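Putative immunoglobulin A1 protease (Bacteroides ovatus, PDB 3N6Z) is of unproven function but is probably a hydrolase, possibly an immunoglobulin A1 protease, built largely of parallel beta-strands coiled into a solenoid. Local coordinates at residues R285-S290 with G294-C299; S317-S320 with T326-G329; N347-G352 with P357-S362. All blocks are in the same frame, centred on the assembly; numbering follows the deposited sequence. Where two conformers were deposited one is given.

Interaction 1 of 3, residues R285-S290 with G294-C299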
ATOM      1  N   ARG A 285      14.340   2.528  10.886  1.00  9.28           N
ATOM      2  CA  ARG A 285      14.549   2.615   9.431  1.00  8.81           C
ATOM      3  C   ARG A 285      13.594   1.663   8.727  1.00  7.57           C
ATOM      4  O   ARG A 285      13.121   1.980   7.639  1.00  9.61           O
ATOM      5  CB  ARG A 285      15.991   2.393   9.012  1.00  8.66           C
ATOM      6  CG  ARG A 285      16.970   3.359   9.634  1.00  9.95           C
ATOM      7  CD  ARG A 285      18.351   3.328   8.971  1.00 10.60           C
ATOM      8  NE  ARG A 285      19.023   2.052   9.197  1.00 11.06           N
ATOM      9  CZ  ARG A 285      20.339   1.878   9.277  1.00 10.36           C
ATOM     10  NH1 ARG A 285      21.166   2.894   9.057  1.00 11.69           N
ATOM     11  NH2 ARG A 285      20.814   0.675   9.574  1.00 11.48           N
ATOM     12  N   ILE A 286      13.354   0.472   9.300  1.00  8.34           N
ATOM     13  CA  ILE A 286      12.422  -0.499   8.691  1.00  8.99           C
ATOM     14  C   ILE A 286      11.057  -0.499   9.397  1.00  7.79           C
ATOM     15  O   ILE A 286      10.000  -0.367   8.743  1.00  8.62           O
ATOM     16  CB  ILE A 286      13.018  -1.939   8.650  1.00  8.60           C
ATOM     17  CG1 ILE A 286      14.471  -1.951   8.113  1.00 10.39           C
ATOM     18  CG2 ILE A 286      12.147  -2.888   7.787  1.00  9.37           C
ATOM     19  CD1 ILE A 286      14.592  -1.413   6.683  1.00 10.71           C
ATOM     20  N   VAL A 287      11.061  -0.737  10.708  1.00  8.45           N
ATOM     21  CA  VAL A 287       9.834  -0.885  11.514  1.00  7.71           C
ATOM     22  C   VAL A 287       9.914   0.033  12.727  1.00  8.77           C
ATOM     23  O   VAL A 287      10.934   0.053  13.438  1.00  9.01           O
ATOM     24  CB  VAL A 287       9.618  -2.335  11.999  1.00  8.73           C
ATOM     25  CG1 VAL A 287       8.339  -2.433  12.795  1.00  9.68           C
ATOM     26  CG2 VAL A 287       9.657  -3.337  10.834  1.00  9.89           C
ATOM     27  N   GLY A 288       8.812   0.738  13.011  1.00  9.11           N
ATOM     28  CA  GLY A 288       8.770   1.718  14.112  1.00  9.13           C
ATOM     29  C   GLY A 288       8.325   1.291  15.499  1.00 10.14           C
ATOM     30  O   GLY A 288       8.770   1.916  16.478  1.00 10.65           O
ATOM     31  N   VAL A 289       7.479   0.259  15.609  1.00  9.87           N
ATOM     32  CA  VAL A 289       6.886  -0.144  16.887  1.00  9.31           C
ATOM     33  C   VAL A 289       6.734  -1.647  16.977  1.00  9.79           C
ATOM     34  O   VAL A 289       6.236  -2.288  16.033  1.00 10.22           O
ATOM     35  CB  VAL A 289       5.451   0.446  17.101  1.00 10.27           C
ATOM     36  CG1 VAL A 289       4.944   0.164  18.551  1.00 13.21           C
ATOM     37  CG2 VAL A 289       5.392   1.925  16.760  1.00 13.00           C
ATOM     38  N   SER A 290       7.108  -2.205  18.142  1.00  9.13           N
ATOM     39  CA  SER A 290       7.024  -3.634  18.431  1.00 10.65           C
ATOM     40  C   SER A 290       7.740  -4.446  17.360  1.00  9.76           C
ATOM     41  O   SER A 290       7.328  -5.550  17.015  1.00  9.91           O
ATOM     42  CB  SER A 290       5.575  -4.069  18.631  1.00 10.85           C
ATOM     43  OG  SER A 290       5.078  -3.495  19.839  1.00 12.45           O
ATOM     44  N   GLY A 294       8.524  -9.103  14.747  1.00 10.87           N
ATOM     45  CA  GLY A 294       8.760  -9.474  13.367  1.00 10.90           C
ATOM     46  C   GLY A 294       9.981 -10.347  13.135  1.00 10.43           C
ATOM     47  O   GLY A 294      10.890 -10.421  13.971  1.00 12.31           O
ATOM     48  N   SER A 295       9.975 -10.977  11.962  1.00 10.35           N
ATOM     49  CA  SER A 295      11.056 -11.808  11.471  0.70 10.63           C
ATOM     50  C   SER A 295      11.592 -11.182  10.179  1.00 10.22           C
ATOM     51  O   SER A 295      10.825 -10.902   9.253  1.00 11.96           O
ATOM     52  CB  SER A 295      10.589 -13.233  11.204  0.70 10.14           C
ATOM     53  OG  SER A 295      10.108 -13.844  12.375  0.70 13.17           O
ATOM     54  N   TYR A 296      12.893 -10.980  10.121  1.00 10.16           N
ATOM     55  CA  TYR A 296      13.475 -10.178   9.061  1.00 10.19           C
ATOM     56  C   TYR A 296      14.595 -10.887   8.351  1.00 10.58           C
ATOM     57  O   TYR A 296      15.389 -11.624   8.972  1.00 11.59           O
ATOM     58  CB  TYR A 296      14.011  -8.867   9.649  1.00 10.20           C
ATOM     59  CG  TYR A 296      12.954  -8.122  10.462  1.00  8.92           C
ATOM     60  CD1 TYR A 296      11.825  -7.601   9.859  1.00 10.30           C
ATOM     61  CD2 TYR A 296      13.027  -8.045  11.835  1.00 10.74           C
ATOM     62  CE1 TYR A 296      10.843  -6.965  10.588  1.00 10.34           C
ATOM     63  CE2 TYR A 296      12.047  -7.400  12.579  1.00 10.38           C
ATOM     64  CZ  TYR A 296      10.945  -6.864  11.952  1.00 10.21           C
ATOM     65  OH  TYR A 296       9.949  -6.252  12.663  1.00 10.65           O
ATOM     66  N   GLU A 297      14.705 -10.616   7.048  1.00 10.09           N
ATOM     67  CA  GLU A 297      15.819 -11.125   6.253  1.00 10.58           C
ATOM     68  C   GLU A 297      16.119 -10.084   5.182  1.00  8.91           C
ATOM     69  O   GLU A 297      15.197  -9.635   4.509  1.00  9.38           O
ATOM     70  CB  GLU A 297      15.432 -12.458   5.620  1.00 12.60           C
ATOM     71  CG  GLU A 297      16.508 -13.079   4.760  1.00 18.32           C
ATOM     72  CD  GLU A 297      16.148 -14.423   4.143  1.00 27.22           C
ATOM     73  OE1 GLU A 297      14.970 -14.846   4.203  1.00 29.87           O
ATOM     74  OE2 GLU A 297      17.080 -15.037   3.573  1.00 34.75           O
ATOM     75  N   ASN A 298      17.394  -9.759   4.973  1.00  9.17           N
ATOM     76  CA  ASN A 298      17.808  -8.908   3.862  1.00  9.47           C
ATOM     77  C   ASN A 298      17.011  -7.592   3.809  1.00  9.46           C
ATOM     78  O   ASN A 298      16.335  -7.298   2.799  1.00  9.41           O
ATOM     79  CB  ASN A 298      17.696  -9.645   2.518  1.00 10.34           C
ATOM     80  CG  ASN A 298      18.537 -10.919   2.427  1.00 10.51           C
ATOM     81  OD1 ASN A 298      18.224 -11.809   1.595  1.00 15.10           O
ATOM     82  ND2 ASN A 298      19.569 -11.011   3.211  1.00  8.31           N
ATOM     83  N   CYS A 299      17.049  -6.855   4.928  1.00  9.49           N
ATOM     84  CA  CYS A 299      16.404  -5.555   5.036  1.00  9.23           C
ATOM     85  C   CYS A 299      17.469  -4.472   5.106  1.00  7.77           C
ATOM     86  O   CYS A 299      18.373  -4.531   5.977  1.00  9.13           O
ATOM     87  CB  CYS A 299      15.512  -5.489   6.267  1.00  9.47           C
ATOM     88  SG  CYS A 299      14.007  -6.531   6.136  1.00  9.37           S
TER

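Interaction 2 of 3, residues S317-S320 with T326-G329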
ATOM      1  N   SER A 317      21.831   2.200  14.187  1.00 17.44           N
ATOM      2  CA  SER A 317      22.868   1.180  14.076  0.60 17.37           C
ATOM      3  C   SER A 317      22.387   0.014  13.221  1.00 14.80           C
ATOM      4  O   SER A 317      21.220  -0.348  13.262  1.00 15.21           O
ATOM      5  CB  SER A 317      23.255   0.655  15.459  0.60 20.09           C
ATOM      6  OG  SER A 317      23.808   1.686  16.253  0.60 22.16           O
ATOM      7  N   ASP A 318      23.293  -0.586  12.466  1.00 12.00           N
ATOM      8  CA  ASP A 318      22.961  -1.752  11.661  1.00  9.85           C
ATOM      9  C   ASP A 318      22.548  -2.954  12.520  1.00 10.40           C
ATOM     10  O   ASP A 318      23.164  -3.248  13.546  1.00 13.44           O
ATOM     11  CB  ASP A 318      24.133  -2.187  10.785  1.00 10.86           C
ATOM     12  CG  ASP A 318      24.451  -1.256   9.639  1.00 11.44           C
ATOM     13  OD1 ASP A 318      23.651  -0.362   9.292  1.00 11.10           O
ATOM     14  OD2 ASP A 318      25.555  -1.464   9.045  1.00 12.38           O
ATOM     15  N   GLU A 319      21.516  -3.659  12.079  1.00 10.65           N
ATOM     16  CA  GLU A 319      21.052  -4.878  12.717  1.00 11.80           C
ATOM     17  C   GLU A 319      20.239  -5.665  11.712  1.00 10.31           C
ATOM     18  O   GLU A 319      19.684  -5.105  10.765  1.00 11.92           O
ATOM     19  CB  GLU A 319      20.241  -4.555  13.984  1.00 13.24           C
ATOM     20  CG  GLU A 319      19.096  -3.558  13.696  1.00 12.33           C
ATOM     21  CD  GLU A 319      18.286  -3.148  14.911  1.00 12.33           C
ATOM     22  OE1 GLU A 319      18.653  -3.486  16.052  1.00 15.27           O
ATOM     23  OE2 GLU A 319      17.276  -2.449  14.716  1.00 12.88           O
ATOM     24  N   SER A 320      20.176  -6.972  11.900  1.00  9.97           N
ATOM     25  CA  SER A 320      19.421  -7.870  11.010  1.00 10.63           C
ATOM     26  C   SER A 320      18.237  -8.558  11.706  1.00 11.35           C
ATOM     27  O   SER A 320      17.448  -9.247  11.052  1.00 12.13           O
ATOM     28  CB  SER A 320      20.346  -8.910  10.376  1.00 12.57           C
ATOM     29  OG  SER A 320      20.952  -9.683  11.385  1.00 15.14           O
ATOM     30  N   THR A 326      12.187  -0.826  17.719  1.00 11.78           N
ATOM     31  CA  THR A 326      12.473  -0.491  16.339  1.00  9.85           C
ATOM     32  C   THR A 326      13.347  -1.529  15.678  1.00  9.77           C
ATOM     33  O   THR A 326      14.060  -2.300  16.335  1.00 11.02           O
ATOM     34  CB  THR A 326      13.152   0.909  16.217  1.00 11.41           C
ATOM     35  OG1 THR A 326      14.444   0.912  16.847  1.00 13.48           O
ATOM     36  CG2 THR A 326      12.282   2.033  16.809  1.00 13.69           C
ATOM     37  N   PHE A 327      13.289  -1.559  14.350  1.00  9.85           N
ATOM     38  CA  PHE A 327      14.210  -2.364  13.555  1.00  9.05           C
ATOM     39  C   PHE A 327      14.783  -1.479  12.464  1.00  9.82           C
ATOM     40  O   PHE A 327      14.015  -0.899  11.695  1.00  9.34           O
ATOM     41  CB  PHE A 327      13.508  -3.589  12.960  1.00 10.35           C
ATOM     42  CG  PHE A 327      14.398  -4.403  12.034  1.00  8.76           C
ATOM     43  CD1 PHE A 327      15.652  -4.830  12.454  1.00 10.42           C
ATOM     44  CD2 PHE A 327      13.983  -4.722  10.751  1.00 10.17           C
ATOM     45  CE1 PHE A 327      16.456  -5.587  11.604  1.00 11.15           C
ATOM     46  CE2 PHE A 327      14.776  -5.454   9.903  1.00  9.84           C
ATOM     47  CZ  PHE A 327      16.014  -5.866  10.316  1.00 10.29           C
ATOM     48  N   HIS A 328      16.123  -1.456  12.359  1.00  9.88           N
ATOM     49  CA  HIS A 328      16.795  -0.528  11.453  1.00  9.32           C
ATOM     50  C   HIS A 328      17.388  -1.171  10.203  1.00  8.53           C
ATOM     51  O   HIS A 328      17.774  -0.458   9.293  1.00  9.31           O
ATOM     52  CB  HIS A 328      17.927   0.179  12.176  1.00  9.53           C
ATOM     53  CG  HIS A 328      17.469   1.115  13.247  1.00 10.14           C
ATOM     54  ND1 HIS A 328      16.451   2.039  13.068  1.00 11.06           N
ATOM     55  CD2 HIS A 328      17.912   1.271  14.516  1.00 12.14           C
ATOM     56  CE1 HIS A 328      16.308   2.728  14.192  1.00 11.03           C
ATOM     57  NE2 HIS A 328      17.200   2.294  15.078  1.00 13.33           N
ATOM     58  N   GLY A 329      17.478  -2.507  10.141  1.00  9.36           N
ATOM     59  CA  GLY A 329      18.134  -3.101   8.990  1.00  8.66           C
ATOM     60  C   GLY A 329      19.605  -2.668   8.860  1.00  8.79           C
ATOM     61  O   GLY A 329      20.193  -2.191   9.817  1.00 10.12           O
TER
HETATM   62  O   HOH W   1      16.710  -0.821  16.956  1.00 16.74           O

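Interaction 3 of 3, residues N347-G352 with P357-S362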
ATOM      1  N   ASN A 347      13.236  -8.915 -14.391  1.00 18.33           N
ATOM      2  CA  ASN A 347      12.173  -8.790 -15.402  1.00 19.90           C
ATOM      3  C   ASN A 347      11.154  -7.684 -15.115  1.00 17.19           C
ATOM      4  O   ASN A 347      10.417  -7.289 -16.013  1.00 18.69           O
ATOM      5  CB  ASN A 347      11.457 -10.136 -15.566  1.00 21.89           C
ATOM      6  CG  ASN A 347      12.387 -11.241 -16.064  1.00 29.86           C
ATOM      7  OD1 ASN A 347      13.268 -11.006 -16.895  1.00 31.99           O
ATOM      8  ND2 ASN A 347      12.191 -12.453 -15.549  1.00 37.43           N
ATOM      9  N   LEU A 348      11.106  -7.205 -13.861  1.00 14.34           N
ATOM     10  CA  LEU A 348      10.160  -6.191 -13.398  1.00 13.54           C
ATOM     11  C   LEU A 348      10.844  -4.858 -13.161  1.00 11.84           C
ATOM     12  O   LEU A 348      10.387  -3.828 -13.636  1.00 13.11           O
ATOM     13  CB  LEU A 348       9.472  -6.651 -12.097  1.00 12.83           C
ATOM     14  CG  LEU A 348       8.569  -5.642 -11.403  1.00 11.42           C
ATOM     15  CD1 LEU A 348       7.385  -5.269 -12.307  1.00 12.75           C
ATOM     16  CD2 LEU A 348       8.112  -6.198 -10.034  1.00 12.54           C
ATOM     17  N   TRP A 349      11.925  -4.903 -12.379  1.00 12.82           N
ATOM     18  CA  TRP A 349      12.592  -3.708 -11.908  1.00 12.64           C
ATOM     19  C   TRP A 349      13.645  -3.218 -12.908  1.00 14.02           C
ATOM     20  O   TRP A 349      14.243  -4.006 -13.658  1.00 15.49           O
ATOM     21  CB  TRP A 349      13.245  -3.965 -10.579  1.00 11.66           C
ATOM     22  CG  TRP A 349      12.340  -4.347  -9.450  1.00 11.49           C
ATOM     23  CD1 TRP A 349      12.060  -5.611  -9.030  1.00 10.56           C
ATOM     24  CD2 TRP A 349      11.682  -3.462  -8.529  1.00  9.39           C
ATOM     25  NE1 TRP A 349      11.267  -5.572  -7.901  1.00 10.46           N
ATOM     26  CE2 TRP A 349      11.027  -4.265  -7.573  1.00 10.14           C
ATOM     27  CE3 TRP A 349      11.613  -2.065  -8.406  1.00  9.57           C
ATOM     28  CZ2 TRP A 349      10.301  -3.729  -6.515  1.00  8.29           C
ATOM     29  CZ3 TRP A 349      10.888  -1.528  -7.376  1.00  9.31           C
ATOM     30  CH2 TRP A 349      10.243  -2.358  -6.440  1.00  9.00           C
ATOM     31  N   LYS A 350      13.877  -1.910 -12.908  1.00 12.77           N
ATOM     32  CA  LYS A 350      15.008  -1.308 -13.640  1.00 14.54           C
ATOM     33  C   LYS A 350      15.547  -0.127 -12.873  1.00 14.82           C
ATOM     34  O   LYS A 350      14.846   0.445 -12.031  1.00 15.22           O
ATOM     35  CB  LYS A 350      14.611  -0.885 -15.060  1.00 16.31           C
ATOM     36  CG  LYS A 350      13.604   0.278 -15.133  1.00 18.24           C
ATOM     37  CD  LYS A 350      13.435   0.799 -16.558  1.00 20.53           C
ATOM     38  CE  LYS A 350      12.398   1.920 -16.624  1.00 25.47           C
ATOM     39  NZ  LYS A 350      12.192   2.422 -18.029  1.00 30.56           N
ATOM     40  N   LYS A 351      16.798   0.245 -13.163  1.00 16.58           N
ATOM     41  CA  LYS A 351      17.368   1.425 -12.551  1.00 19.52           C
ATOM     42  C   LYS A 351      16.713   2.641 -13.200  1.00 20.56           C
ATOM     43  O   LYS A 351      16.447   2.652 -14.405  1.00 24.57           O
ATOM     44  CB  LYS A 351      18.912   1.429 -12.665  1.00 23.69           C
ATOM     45  CG  LYS A 351      19.510   0.370 -11.775  1.00 29.17           C
ATOM     46  CD  LYS A 351      21.023   0.374 -11.716  1.00 34.03           C
ATOM     47  CE  LYS A 351      21.489  -0.943 -11.119  1.00 36.29           C
ATOM     48  NZ  LYS A 351      22.957  -0.986 -11.004  1.00 39.87           N
ATOM     49  N   GLY A 352      16.405   3.640 -12.392  1.00 23.62           N
ATOM     50  CA  GLY A 352      15.837   4.877 -12.873  1.00 26.38           C
ATOM     51  C   GLY A 352      16.986   5.840 -13.124  1.00 29.27           C
ATOM     52  O   GLY A 352      18.081   5.711 -12.547  1.00 29.65           O
ATOM     53  N   PRO A 357      15.187   2.959  -8.306  1.00 11.28           N
ATOM     54  CA  PRO A 357      14.614   1.926  -9.153  1.00 11.04           C
ATOM     55  C   PRO A 357      13.098   2.078  -9.312  1.00 10.72           C
ATOM     56  O   PRO A 357      12.407   2.525  -8.389  1.00 12.18           O
ATOM     57  CB  PRO A 357      14.964   0.624  -8.420  1.00 11.88           C
ATOM     58  CG  PRO A 357      16.160   0.956  -7.639  1.00 13.70           C
ATOM     59  CD  PRO A 357      15.944   2.365  -7.191  1.00 11.92           C
ATOM     60  N   ILE A 358      12.627   1.705 -10.481  1.00 10.67           N
ATOM     61  CA  ILE A 358      11.215   1.736 -10.838  1.00 11.03           C
ATOM     62  C   ILE A 358      10.891   0.448 -11.605  1.00 11.23           C
ATOM     63  O   ILE A 358      11.740  -0.413 -11.728  1.00 12.90           O
ATOM     64  CB  ILE A 358      10.845   3.053 -11.598  1.00 12.67           C
ATOM     65  CG1 ILE A 358      11.642   3.158 -12.908  1.00 14.87           C
ATOM     66  CG2 ILE A 358      11.066   4.279 -10.709  1.00 14.06           C
ATOM     67  CD1 ILE A 358      11.249   4.320 -13.773  1.00 19.52           C
ATOM     68  N   PHE A 359       9.674   0.307 -12.107  1.00 10.84           N
ATOM     69  CA  PHE A 359       9.366  -0.837 -12.929  1.00 10.71           C
ATOM     70  C   PHE A 359       9.680  -0.513 -14.369  1.00 11.25           C
ATOM     71  O   PHE A 359       9.661   0.653 -14.782  1.00 12.08           O
ATOM     72  CB  PHE A 359       7.882  -1.253 -12.833  1.00 10.13           C
ATOM     73  CG  PHE A 359       7.404  -1.623 -11.444  1.00  9.51           C
ATOM     74  CD1 PHE A 359       8.227  -2.162 -10.478  1.00 10.42           C
ATOM     75  CD2 PHE A 359       6.066  -1.461 -11.154  1.00  8.98           C
ATOM     76  CE1 PHE A 359       7.724  -2.525  -9.240  1.00  9.55           C
ATOM     77  CE2 PHE A 359       5.536  -1.849  -9.937  1.00  9.38           C
ATOM     78  CZ  PHE A 359       6.388  -2.350  -8.979  1.00 10.05           C
ATOM     79  N   GLN A 360       9.848  -1.564 -15.157  1.00 12.37           N
ATOM     80  CA  GLN A 360      10.099  -1.388 -16.582  1.00 14.39           C
ATOM     81  C   GLN A 360       8.944  -0.672 -17.274  1.00 13.37           C
ATOM     82  O   GLN A 360       9.154   0.030 -18.258  1.00 17.69           O
ATOM     83  CB  GLN A 360      10.422  -2.731 -17.199  1.00 14.88           C
ATOM     84  CG  GLN A 360      11.831  -3.143 -16.747  1.00 18.69           C
ATOM     85  CD  GLN A 360      12.243  -4.500 -17.158  1.00 24.36           C
ATOM     86  OE1 GLN A 360      11.883  -4.961 -18.237  1.00 27.07           O
ATOM     87  NE2 GLN A 360      13.012  -5.181 -16.292  1.00 23.56           N
ATOM     88  N   TRP A 361       7.731  -0.811 -16.725  1.00 12.48           N
ATOM     89  CA  TRP A 361       6.517  -0.185 -17.250  1.00 12.86           C
ATOM     90  C   TRP A 361       6.054   1.067 -16.492  1.00 12.66           C
ATOM     91  O   TRP A 361       5.035   1.640 -16.828  1.00 13.60           O
ATOM     92  CB  TRP A 361       5.400  -1.202 -17.294  1.00 12.24           C
ATOM     93  CG  TRP A 361       5.111  -1.954 -16.052  1.00 11.64           C
ATOM     94  CD1 TRP A 361       5.590  -3.174 -15.733  1.00 12.00           C
ATOM     95  CD2 TRP A 361       4.221  -1.575 -14.967  1.00 10.12           C
ATOM     96  NE1 TRP A 361       5.085  -3.588 -14.512  1.00 12.09           N
ATOM     97  CE2 TRP A 361       4.217  -2.644 -14.045  1.00 10.26           C
ATOM     98  CE3 TRP A 361       3.405  -0.467 -14.717  1.00 11.72           C
ATOM     99  CZ2 TRP A 361       3.448  -2.626 -12.867  1.00  9.42           C
ATOM    100  CZ3 TRP A 361       2.647  -0.445 -13.569  1.00  9.97           C
ATOM    101  CH2 TRP A 361       2.681  -1.528 -12.648  1.00  9.62           C
ATOM    102  N   SER A 362       6.794   1.514 -15.480  1.00 11.89           N
ATOM    103  CA  SER A 362       6.437   2.721 -14.748  1.00 12.85           C
ATOM    104  C   SER A 362       6.388   3.912 -15.677  1.00 14.48           C
ATOM    105  O   SER A 362       7.205   4.029 -16.613  1.00 16.40           O
ATOM    106  CB  SER A 362       7.409   2.980 -13.586  1.00 12.29           C
ATOM    107  OG  SER A 362       7.371   1.943 -12.610  1.00 12.48           O
TER
HETATM  108  O   HOH W   2      11.645   0.168 -19.623  1.00 29.33           O

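Interaction 1 of 3, residues R285-S290 with G294-C299
Val287 meets the phenol end of Tyr296: its CG2 methyl lies 3.5 Å from Tyr296 OH and 3.8 Å from Tyr296 CE1, approaching the ring obliquely. CG2 is the branch beside the backbone N of Val287, while CG1, anti to that N (chi1 -179°), stands farther from the hydroxyl. The second touch is looser, with Ile286 CG1 packed 4.1 Å from Cys299 CB. No hydrogen bond joins the two segments, so van der Waals packing carries this contact.

Tyr296 is positioned by its own surroundings. Its hydroxyl bonds to Ala291 O in the connecting loop, and Gly294 C sits 3.6 Å above one face of its ring, toward the rim. A side chain on Gly294 would run into Tyr296 OH, so the lack of one there makes room for the phenol. Ile265, on strand 263-266, touches Val287, Tyr296 and Cys299 alike, and Phe327 stacks on Tyr296.

Strand 287-289 pairs in parallel with 254-257, and strand 294-296 with 263-266, so the contact crosses the interior between two walls of stacked strands. Ile286 and Val287 together face Phe327 in a classic beta bulge, set within the inward-facing packing of a parallel beta-solenoid.

Interaction 2 of 3, residues S317-S320 with T326-G329
Glu319 sends CG between its backbone N and carbonyl carbon (chi1 53°), then runs extended, which carries its carboxylate across to the backbone at His328. Phe327 holds its ring carbon CG anti to the backbone N (chi1 176°), and its ring slides past the glutamate in the opposite direction, the carboxylate and ring planes 26° apart. Glu319 OE2 takes the His328 N-H at 2.8 Å with its anti lone pair. The same oxygen accepts a hydrogen bond from a water at 2.8 Å, which also bonds to Thr326 OG1 at 2.9 Å, so one carboxylate oxygen grips both a backbone amide and a bridging water. At the other end of the residue, Glu319 N donates to Gly329 O over 3.0 Å, reaching it from above the carbonyl plane. With an alanine here the carboxylate is gone, which is likely to leave His328 N without this acceptor and the bridging water without its hold on 317-320.

Both segments belong to the loop between strands 312-314 and 330-332. Asp318 OD1 takes a salt bridge from Arg285 and a hydrogen bond from Ala331 N in strand 330-332. Arg285 also hydrogen-bonds to the carbonyls of His328 and Gly329, while Phe327 bonds through its backbone to Ile286 and Val287, where strand 287-289 begins.

Interaction 3 of 3, residues N347-G352 with P357-S362
A short antiparallel beta hairpin near the C-terminus pairs strand 349-350 with strand 358-359. Lys350 and Ile358 form its hydrogen-bonded pair: Lys350 N reaches Ile358 O at 2.9 Å, and Ile358 N returns a bond to Lys350 O at 3.0 Å. Trp349 and Phe359 make the adjoining non-hydrogen-bonded pair. Just beyond it, Gln360 N donates to Leu348 O at 2.8 Å, nearly in line with the carbonyl bond.

Phe359 turns a ring edge, led by CE1, onto a face of the Trp349 indole, a T-shaped stack with centroids 5.0 Å apart and planes at 70°. Leu348, with CG anti to its backbone N (chi1 174°), lies alongside Phe359 and rests its CD1 methyl over the phenyl face, 3.9 Å from the ring centroid. That methyl also comes 3.6 Å from Trp361 NE1. Pro357 CB packs loosely near Trp349 CE3. Outward from this cluster, Asn203 accepts from Trp349 NE1, Tyr205 meets Phe359 edge-to-face, and Ile341 of helix 334-344 packs on Trp349 and Pro357.

The Gln360 side chain adds a further bond, its NE2 donating to Trp349 O at 3.1 Å from above the carbonyl plane, with the acceptor close to the plane of the amide. A water links Lys350 NZ to Gln360 O, and a type I turn from Phe359 to Ser362 is braced by Phe359 N donating to Ser362 OG.

The chemistry is thus divided: the aromatic cluster sits buried against the body of the protein, while the lysine and glutamine close the exposed side with polar and water-mediated bonds.

Along the chain the three contacts follow one another without overlap. Interactions 1 and 2 are neighbours, their centres 7 Å apart, near the C-terminal end of the stacked parallel strands. They touch directly: Ile286 N and Phe327 O are 2.8 Å apart, probably hydrogen-bonded, and the loop between strands 312-314 and 330-332, which holds interaction 2, lies against the segments of interaction 1. Interaction 3 stands apart, its centre about 24 Å from that of interaction 1 and 27 Å from that of interaction 2. After helix 334-344 its hairpin returns along the solenoid to residues such as Asn203 and Tyr205, so the chain's tail packs back on earlier coils.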